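Local coordinates for protein TqaA (Penicillium aethiopicum, PDB 5DLK) that probably macrocyclizes and releases a nonribosomal peptide presented on a phosphopantetheine arm, using the terminal condensation-like domain to which this chain belongs, at residues E19-S24 / D28-H33; V60-G65 / N149-S154; E221-Q224 / T228-F231. One frame throughout, in Å; residues are numbered along the deposited sequence.

Contact 1: residues E19-S24 / D28-H33; sequences EPFSLS and DPQALH
F21 and S24 begin and end a type I beta turn that overlaps a type II turn from E19 to S22, sharing F21 and S22, and this double bend faces P29 in the first turn of helix 29-38, the CA atoms of S24 and P29 lying 7.5 Å apart. As third residue of the type II turn, F21 has a positive phi (77°). Its ring runs obliquely past the proline, with F21 CD1 3.5 Å from P29 CG and F21 CE1 3.7 Å from P29 CB. Beyond the proline, the side chain of Q30 bends at chi2 (-68°) and brings NE2 to 3.8 Å from F21 CZ, its amide plane steeply inclined to the ring. With an alanine at F21, the CB-CG side of P29 would probably lose its apolar cover from the loop and the Q30 amide its aromatic neighbour. S24 OG, bonded to I26 O, lies near P29 CD. Both F21 and P29 also rest on L48 of strand 47-53. D28, whose OD1 accepts a weak bond from A31 N, followed by P29, forms the N-cap and N1 pair characteristic of a helix start, here on the domain surface.

Contact 2: residues V60-G65 / N149-S154; sequences VFIKRG and NVLGGS
I62, near the end of helix 56-63, points its side chain at a loop made of two overlapping type I turns, N149 to G152 and V150 to G153. The first turn is closed by G152 N on N149 O, and it presents V150 and L151 to the isoleucine. V150 sends one branch across at about a right angle: V150 CG1 is 4.2 Å from I62 CD1, a loose meeting of methyl groups. L151 reaches in obliquely from next door and straddles the other branch of the isoleucine, with L151 CG 3.8 Å from I62 CG2 and both leucine methyls slightly farther away. With I62 CG1 beside its own backbone N (chi1 -68°), the two isoleucine branches part, one for each loop residue. F102 of strand 100-105 touches all three side chains. The helix that carries I62 ends in a Schellman motif with G65 at C-prime, and in the condensation-domain fold it borders the signature H-x-x-x-D-G loop: F61 stacks on H178, and I62 touches S179. Farther along, R64 NH1 returns to V60 O at 2.9 Å, while R64 NE is salt-bridged to E421. After L151, the loop passes through G152 to G153, whose phi of 100° would jam a side chain against the preceding carbonyl; G153 O accepts a bond from S101 OG.

Contact 3: residues E221-Q224 / T228-F231; sequences EDVQ and TFQF
The F229 ring and the Q230 amide, on neighbouring residues of helix 227-235, each meet one residue of the 3-10 turn that V223 and Q224 begin in the preceding loop. Toward the ring, V223 CG2 comes in obliquely, 4.1 Å from F229 CD2 and 4.2 Å from F229 CE2, so the methyl sits beside one ring bond. Elsewhere round this ring H374 of helix 368-375 stands in an edge-to-face arrangement and D370 touches it; V223 also reaches H374, so valine, phenylalanine and histidine pack together. Nearer the backbone, V223 O lies 4.0 Å from F229 CB. The amide of Q230 is turned so that Q224 O lies close to its plane, and NE2 donates to that oxygen at 2.9 Å with an N-H...O angle of 159°. Seen from the acceptor, the donor makes an angle of 136° at the carbonyl oxygen and is only slightly tilted from the carbonyl plane. An extended chain beyond CG (chi2 170°) carries the amide back across the gap from the helix to the loop. An Asx turn at D222 leads into the 3-10 turn: Q224 N, 3.2 Å from D222 OD1, meets this oxygen from above the carboxylate plane. The helix is also held by T228 OG1 to H363 ND1 and F229 O to S375 OG. The chemistry is therefore divided: the ring supplies burial against helix 368-375, while the single, nearly straight bond from the Q230 amide to the backbone O of Q224 ties the loop's backbone to the helix, and at this exposed rim water probably competes for it.

In the fold
From the N terminus, contact 1 closes first, across a link of only three residues, and sets the leading loop and helix 29-38 against strand 47-53. Contact 2 opens on helix 56-63 and closes across an intervening 83 residues, bringing the loop before strand 158-163 back to that helix beside strand 100-105; it is the long-range one of the three. Contact 3 again spans three residues, joining the turn after helix 208-218 to helix 227-235. The contacts follow in series, neither nesting nor crossing, and none touches another. Contacts 1 and 2 have centres about 20 Å apart, whereas the centre of contact 3 lies about 31 Å from that of contact 2, by helix 368-375.

Contact 1: residues E19-S24 / D28-H33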
loop_
_atom_site.group_PDB
_atom_site.type_symbol
_atom_site.label_atom_id
_atom_site.label_comp_id
_atom_site.label_asym_id
_atom_site.label_seq_id
_atom_site.Cartn_x
_atom_site.Cartn_y
_atom_site.Cartn_z
ATOM N N GLU A 19 23.288 9.647 -7.653
ATOM C CA GLU A 19 24.500 9.168 -7.000
ATOM C C GLU A 19 24.200 8.478 -5.671
ATOM O O GLU A 19 23.562 9.053 -4.789
ATOM C CB GLU A 19 25.472 10.325 -6.777
ATOM C CG GLU A 19 26.642 9.988 -5.864
ATOM C CD GLU A 19 27.921 10.713 -6.262
ATOM O OE1 GLU A 19 27.976 11.953 -6.111
ATOM O OE2 GLU A 19 28.875 10.038 -6.712
ATOM N N PRO A 20 24.659 7.229 -5.523
ATOM C CA PRO A 20 24.362 6.449 -4.317
ATOM C C PRO A 20 24.872 7.100 -3.034
ATOM O O PRO A 20 25.960 7.679 -3.031
ATOM C CB PRO A 20 25.080 5.121 -4.581
ATOM C CG PRO A 20 25.053 5.000 -6.081
ATOM C CD PRO A 20 25.294 6.408 -6.569
ATOM N N PHE A 21 24.065 6.995 -1.977
ATOM C CA PHE A 21 24.349 7.490 -0.622
ATOM C C PHE A 21 24.174 9.013 -0.492
ATOM O O PHE A 21 24.334 9.567 0.601
ATOM C CB PHE A 21 25.753 7.073 -0.161
ATOM C CG PHE A 21 25.983 5.590 -0.204
ATOM C CD1 PHE A 21 25.375 4.758 0.729
ATOM C CD2 PHE A 21 26.789 5.021 -1.186
ATOM C CE1 PHE A 21 25.582 3.377 0.696
ATOM C CE2 PHE A 21 26.997 3.643 -1.224
ATOM C CZ PHE A 21 26.391 2.825 -0.282
ATOM N N SER A 22 23.787 9.667 -1.583
ATOM C CA SER A 22 23.612 11.121 -1.564
ATOM C C SER A 22 22.453 11.548 -0.660
ATOM O O SER A 22 22.407 12.700 -0.227
ATOM C CB SER A 22 23.423 11.675 -2.987
ATOM O OG SER A 22 22.248 11.209 -3.624
ATOM N N LEU A 23 21.545 10.622 -0.336
ATOM C CA LEU A 23 20.468 10.926 0.605
ATOM C C LEU A 23 20.633 10.207 1.939
ATOM O O LEU A 23 19.720 10.210 2.760
ATOM C CB LEU A 23 19.110 10.569 -0.005
ATOM C CG LEU A 23 18.785 11.272 -1.318
ATOM C CD1 LEU A 23 17.501 10.723 -1.927
ATOM C CD2 LEU A 23 18.690 12.788 -1.097
ATOM N N SER A 24 21.794 9.592 2.167
ATOM C CA SER A 24 22.012 8.860 3.411
ATOM C C SER A 24 22.054 9.783 4.630
ATOM O O SER A 24 22.822 10.738 4.658
ATOM C CB SER A 24 23.315 8.056 3.339
ATOM O OG SER A 24 23.683 7.601 4.629
ATOM N N ASP A 28 28.455 7.221 7.822
ATOM C CA ASP A 28 29.236 6.079 7.352
ATOM C C ASP A 28 28.363 4.837 7.146
ATOM O O ASP A 28 28.255 3.994 8.041
ATOM C CB ASP A 28 30.364 5.785 8.346
ATOM C CG ASP A 28 31.346 4.748 7.836
ATOM O OD1 ASP A 28 31.227 4.320 6.664
ATOM O OD2 ASP A 28 32.258 4.384 8.608
ATOM N N PRO A 29 27.729 4.733 5.969
ATOM C CA PRO A 29 26.860 3.593 5.645
ATOM C C PRO A 29 27.571 2.240 5.654
ATOM O O PRO A 29 26.972 1.256 6.082
ATOM C CB PRO A 29 26.347 3.917 4.234
ATOM C CG PRO A 29 27.147 5.108 3.756
ATOM C CD PRO A 29 27.615 5.817 4.976
ATOM N N GLN A 30 28.817 2.186 5.191
ATOM C CA GLN A 30 29.523 0.908 5.116
ATOM C C GLN A 30 29.758 0.322 6.503
ATOM O O GLN A 30 29.715 -0.893 6.677
ATOM C CB GLN A 30 30.848 1.069 4.355
ATOM C CG GLN A 30 30.663 1.574 2.926
ATOM C CD GLN A 30 29.973 0.558 2.025
ATOM O OE1 GLN A 30 29.825 -0.612 2.387
ATOM N NE2 GLN A 30 29.541 1.003 0.851
ATOM N N ALA A 31 29.979 1.180 7.495
ATOM C CA ALA A 31 30.143 0.719 8.871
ATOM C C ALA A 31 28.868 0.071 9.399
ATOM O O ALA A 31 28.916 -0.922 10.126
ATOM C CB ALA A 31 30.555 1.862 9.771
ATOM N N LEU A 32 27.720 0.643 9.044
ATOM C CA LEU A 32 26.452 0.059 9.454
ATOM C C LEU A 32 26.242 -1.319 8.823
ATOM O O LEU A 32 25.781 -2.255 9.482
ATOM C CB LEU A 32 25.297 0.990 9.086
ATOM C CG LEU A 32 23.909 0.455 9.405
ATOM C CD1 LEU A 32 23.765 0.216 10.904
ATOM C CD2 LEU A 32 22.846 1.423 8.878
ATOM N N HIS A 33 26.574 -1.438 7.544
ATOM C CA HIS A 33 26.417 -2.706 6.842
ATOM C C HIS A 33 27.310 -3.780 7.461
ATOM O O HIS A 33 26.897 -4.921 7.624
ATOM C CB HIS A 33 26.738 -2.538 5.360
ATOM C CG HIS A 33 26.759 -3.828 4.596
ATOM N ND1 HIS A 33 27.913 -4.557 4.403
ATOM C CD2 HIS A 33 25.771 -4.515 3.974
ATOM C CE1 HIS A 33 27.634 -5.638 3.695
ATOM N NE2 HIS A 33 26.343 -5.633 3.416
#

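Contact 2: residues V60-G65 / N149-S154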
loop_
_atom_site.group_PDB
_atom_site.type_symbol
_atom_site.label_atom_id
_atom_site.label_comp_id
_atom_site.label_asym_id
_atom_site.label_seq_id
_atom_site.Cartn_x
_atom_site.Cartn_y
_atom_site.Cartn_z
ATOM N N VAL A 60 4.518 3.900 7.743
ATOM C CA VAL A 60 3.133 3.599 8.124
ATOM C C VAL A 60 2.913 2.097 8.126
ATOM O O VAL A 60 2.400 1.521 9.094
ATOM C CB VAL A 60 2.113 4.262 7.162
ATOM C CG1 VAL A 60 0.719 3.608 7.281
ATOM C CG2 VAL A 60 2.041 5.749 7.434
ATOM N N PHE A 61 3.309 1.456 7.035
ATOM C CA PHE A 61 3.075 0.017 6.915
ATOM C C PHE A 61 3.931 -0.782 7.891
ATOM O O PHE A 61 3.468 -1.762 8.462
ATOM C CB PHE A 61 3.327 -0.436 5.476
ATOM C CG PHE A 61 2.234 -0.051 4.530
ATOM C CD1 PHE A 61 0.927 -0.441 4.778
ATOM C CD2 PHE A 61 2.501 0.721 3.400
ATOM C CE1 PHE A 61 -0.107 -0.081 3.920
ATOM C CE2 PHE A 61 1.474 1.087 2.527
ATOM C CZ PHE A 61 0.156 0.682 2.794
ATOM N N ILE A 62 5.181 -0.379 8.081
ATOM C CA ILE A 62 6.064 -1.112 9.000
ATOM C C ILE A 62 5.550 -1.054 10.436
ATOM O O ILE A 62 5.496 -2.083 11.137
ATOM C CB ILE A 62 7.520 -0.583 8.909
ATOM C CG1 ILE A 62 8.087 -0.964 7.538
ATOM C CG2 ILE A 62 8.370 -1.167 10.025
ATOM C CD1 ILE A 62 9.396 -0.281 7.179
ATOM N N LYS A 63 5.098 0.129 10.858
ATOM C CA LYS A 63 4.601 0.295 12.214
ATOM C C LYS A 63 3.360 -0.535 12.476
ATOM O O LYS A 63 3.058 -0.860 13.623
ATOM C CB LYS A 63 4.261 1.765 12.501
ATOM C CG LYS A 63 5.434 2.678 12.787
ATOM C CD LYS A 63 4.857 4.043 13.225
ATOM C CE LYS A 63 5.918 5.103 13.441
ATOM N NZ LYS A 63 6.943 4.672 14.446
ATOM N N ARG A 64 2.634 -0.852 11.412
ATOM C CA ARG A 64 1.393 -1.608 11.515
ATOM C C ARG A 64 1.586 -3.110 11.230
ATOM O O ARG A 64 0.609 -3.876 11.104
ATOM C CB ARG A 64 0.355 -0.996 10.577
ATOM C CG ARG A 64 -0.177 0.351 11.143
ATOM C CD ARG A 64 -0.771 1.269 10.088
ATOM N NE ARG A 64 -1.149 2.553 10.700
ATOM C CZ ARG A 64 -0.295 3.522 11.041
ATOM N NH1 ARG A 64 1.025 3.384 10.864
ATOM N NH2 ARG A 64 -0.760 4.634 11.601
ATOM N N GLY A 65 2.847 -3.527 11.140
ATOM C CA GLY A 65 3.155 -4.946 10.985
ATOM C C GLY A 65 2.588 -5.512 9.699
ATOM O O GLY A 65 2.162 -6.674 9.656
ATOM N N ASN A 149 10.135 -8.728 12.771
ATOM C CA ASN A 149 10.782 -7.536 13.301
ATOM C C ASN A 149 11.526 -6.820 12.177
ATOM O O ASN A 149 12.765 -6.869 12.091
ATOM C CB ASN A 149 11.735 -7.901 14.446
ATOM C CG ASN A 149 12.401 -6.681 15.060
ATOM O OD1 ASN A 149 11.863 -5.574 15.015
ATOM N ND2 ASN A 149 13.580 -6.879 15.632
ATOM N N VAL A 150 10.754 -6.170 11.304
ATOM C CA VAL A 150 11.285 -5.591 10.089
ATOM C C VAL A 150 12.404 -4.601 10.387
ATOM O O VAL A 150 13.403 -4.568 9.675
ATOM C CB VAL A 150 10.170 -4.899 9.262
ATOM C CG1 VAL A 150 10.764 -4.099 8.105
ATOM C CG2 VAL A 150 9.185 -5.945 8.738
ATOM N N LEU A 151 12.254 -3.823 11.454
ATOM C CA LEU A 151 13.244 -2.782 11.754
ATOM C C LEU A 151 14.502 -3.352 12.413
ATOM O O LEU A 151 15.450 -2.615 12.700
ATOM C CB LEU A 151 12.630 -1.702 12.637
ATOM C CG LEU A 151 11.647 -0.835 11.848
ATOM C CD1 LEU A 151 11.054 0.250 12.737
ATOM C CD2 LEU A 151 12.314 -0.237 10.598
ATOM N N GLY A 152 14.509 -4.662 12.631
ATOM C CA GLY A 152 15.715 -5.348 13.084
ATOM C C GLY A 152 16.748 -5.558 11.990
ATOM O O GLY A 152 17.896 -5.944 12.267
ATOM N N GLY A 153 16.347 -5.329 10.742
ATOM C CA GLY A 153 17.248 -5.424 9.606
ATOM C C GLY A 153 17.200 -6.696 8.772
ATOM O O GLY A 153 17.774 -6.744 7.691
ATOM N N SER A 154 16.513 -7.727 9.255
ATOM C CA SER A 154 16.380 -8.965 8.489
ATOM C C SER A 154 15.611 -8.694 7.202
ATOM O O SER A 154 14.596 -7.986 7.220
ATOM C CB SER A 154 15.678 -10.039 9.331
ATOM O OG SER A 154 15.410 -11.198 8.559
#

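Contact 3: residues E221-Q224 / T228-F231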
loop_
_atom_site.group_PDB
_atom_site.type_symbol
_atom_site.label_atom_id
_atom_site.label_comp_id
_atom_site.label_asym_id
_atom_site.label_seq_id
_atom_site.Cartn_x
_atom_site.Cartn_y
_atom_site.Cartn_z
ATOM N N GLU A 221 15.273 23.826 -3.432
ATOM C CA GLU A 221 16.084 23.953 -2.230
ATOM C C GLU A 221 15.400 24.861 -1.216
ATOM O O GLU A 221 15.425 24.600 -0.015
ATOM C CB GLU A 221 17.471 24.502 -2.585
ATOM C CG GLU A 221 17.943 24.098 -3.976
ATOM C CD GLU A 221 19.374 23.589 -3.994
ATOM O OE1 GLU A 221 20.066 23.712 -2.959
ATOM O OE2 GLU A 221 19.805 23.066 -5.047
ATOM N N ASP A 222 14.796 25.937 -1.713
ATOM C CA ASP A 222 14.019 26.850 -0.880
ATOM C C ASP A 222 12.563 26.404 -0.890
ATOM O O ASP A 222 11.873 26.549 -1.894
ATOM C CB ASP A 222 14.155 28.294 -1.383
ATOM C CG ASP A 222 13.340 29.289 -0.565
ATOM O OD1 ASP A 222 12.902 28.957 0.560
ATOM O OD2 ASP A 222 13.152 30.427 -1.044
ATOM N N VAL A 223 12.117 25.847 0.229
ATOM C CA VAL A 223 10.773 25.281 0.343
ATOM C C VAL A 223 9.697 26.330 -0.001
ATOM O O VAL A 223 8.654 26.008 -0.586
ATOM C CB VAL A 223 10.573 24.693 1.763
ATOM C CG1 VAL A 223 9.269 25.133 2.382
ATOM C CG2 VAL A 223 10.701 23.168 1.730
ATOM N N GLN A 224 9.985 27.595 0.296
ATOM C CA GLN A 224 9.038 28.674 0.019
ATOM C C GLN A 224 8.825 28.905 -1.476
ATOM O O GLN A 224 7.806 29.460 -1.882
ATOM C CB GLN A 224 9.507 29.970 0.684
ATOM C CG GLN A 224 8.446 30.630 1.554
ATOM C CD GLN A 224 7.887 29.687 2.608
ATOM O OE1 GLN A 224 8.603 28.834 3.137
ATOM N NE2 GLN A 224 6.598 29.830 2.910
ATOM N N THR A 228 5.001 22.855 -5.190
ATOM C CA THR A 228 4.194 21.832 -4.534
ATOM C C THR A 228 3.778 22.275 -3.127
ATOM O O THR A 228 2.625 22.101 -2.723
ATOM C CB THR A 228 4.931 20.500 -4.518
ATOM O OG1 THR A 228 4.858 19.952 -5.840
ATOM C CG2 THR A 228 4.242 19.525 -3.570
ATOM N N PHE A 229 4.686 22.887 -2.383
ATOM C CA PHE A 229 4.303 23.374 -1.068
ATOM C C PHE A 229 3.520 24.683 -1.154
ATOM O O PHE A 229 2.721 25.003 -0.250
ATOM C CB PHE A 229 5.527 23.495 -0.172
ATOM C CG PHE A 229 6.142 22.149 0.129
ATOM C CD1 PHE A 229 5.386 21.179 0.782
ATOM C CD2 PHE A 229 7.423 21.835 -0.290
ATOM C CE1 PHE A 229 5.917 19.912 1.040
ATOM C CE2 PHE A 229 7.967 20.590 -0.037
ATOM C CZ PHE A 229 7.218 19.627 0.624
ATOM N N GLN A 230 3.711 25.417 -2.239
ATOM C CA GLN A 230 2.842 26.569 -2.483
ATOM C C GLN A 230 1.423 26.083 -2.733
ATOM O O GLN A 230 0.453 26.669 -2.225
ATOM C CB GLN A 230 3.342 27.387 -3.669
ATOM C CG GLN A 230 4.602 28.185 -3.321
ATOM C CD GLN A 230 5.258 28.812 -4.550
ATOM O OE1 GLN A 230 4.795 28.630 -5.683
ATOM N NE2 GLN A 230 6.341 29.558 -4.328
ATOM N N PHE A 231 1.308 25.014 -3.517
ATOM C CA PHE A 231 -0.001 24.425 -3.789
ATOM C C PHE A 231 -0.678 23.978 -2.502
ATOM O O PHE A 231 -1.836 24.307 -2.273
ATOM C CB PHE A 231 0.080 23.223 -4.736
ATOM C CG PHE A 231 -1.187 22.401 -4.743
ATOM C CD1 PHE A 231 -1.272 21.234 -3.970
ATOM C CD2 PHE A 231 -2.300 22.818 -5.466
ATOM C CE1 PHE A 231 -2.448 20.485 -3.934
ATOM C CE2 PHE A 231 -3.493 22.073 -5.447
ATOM C CZ PHE A 231 -3.553 20.891 -4.672
#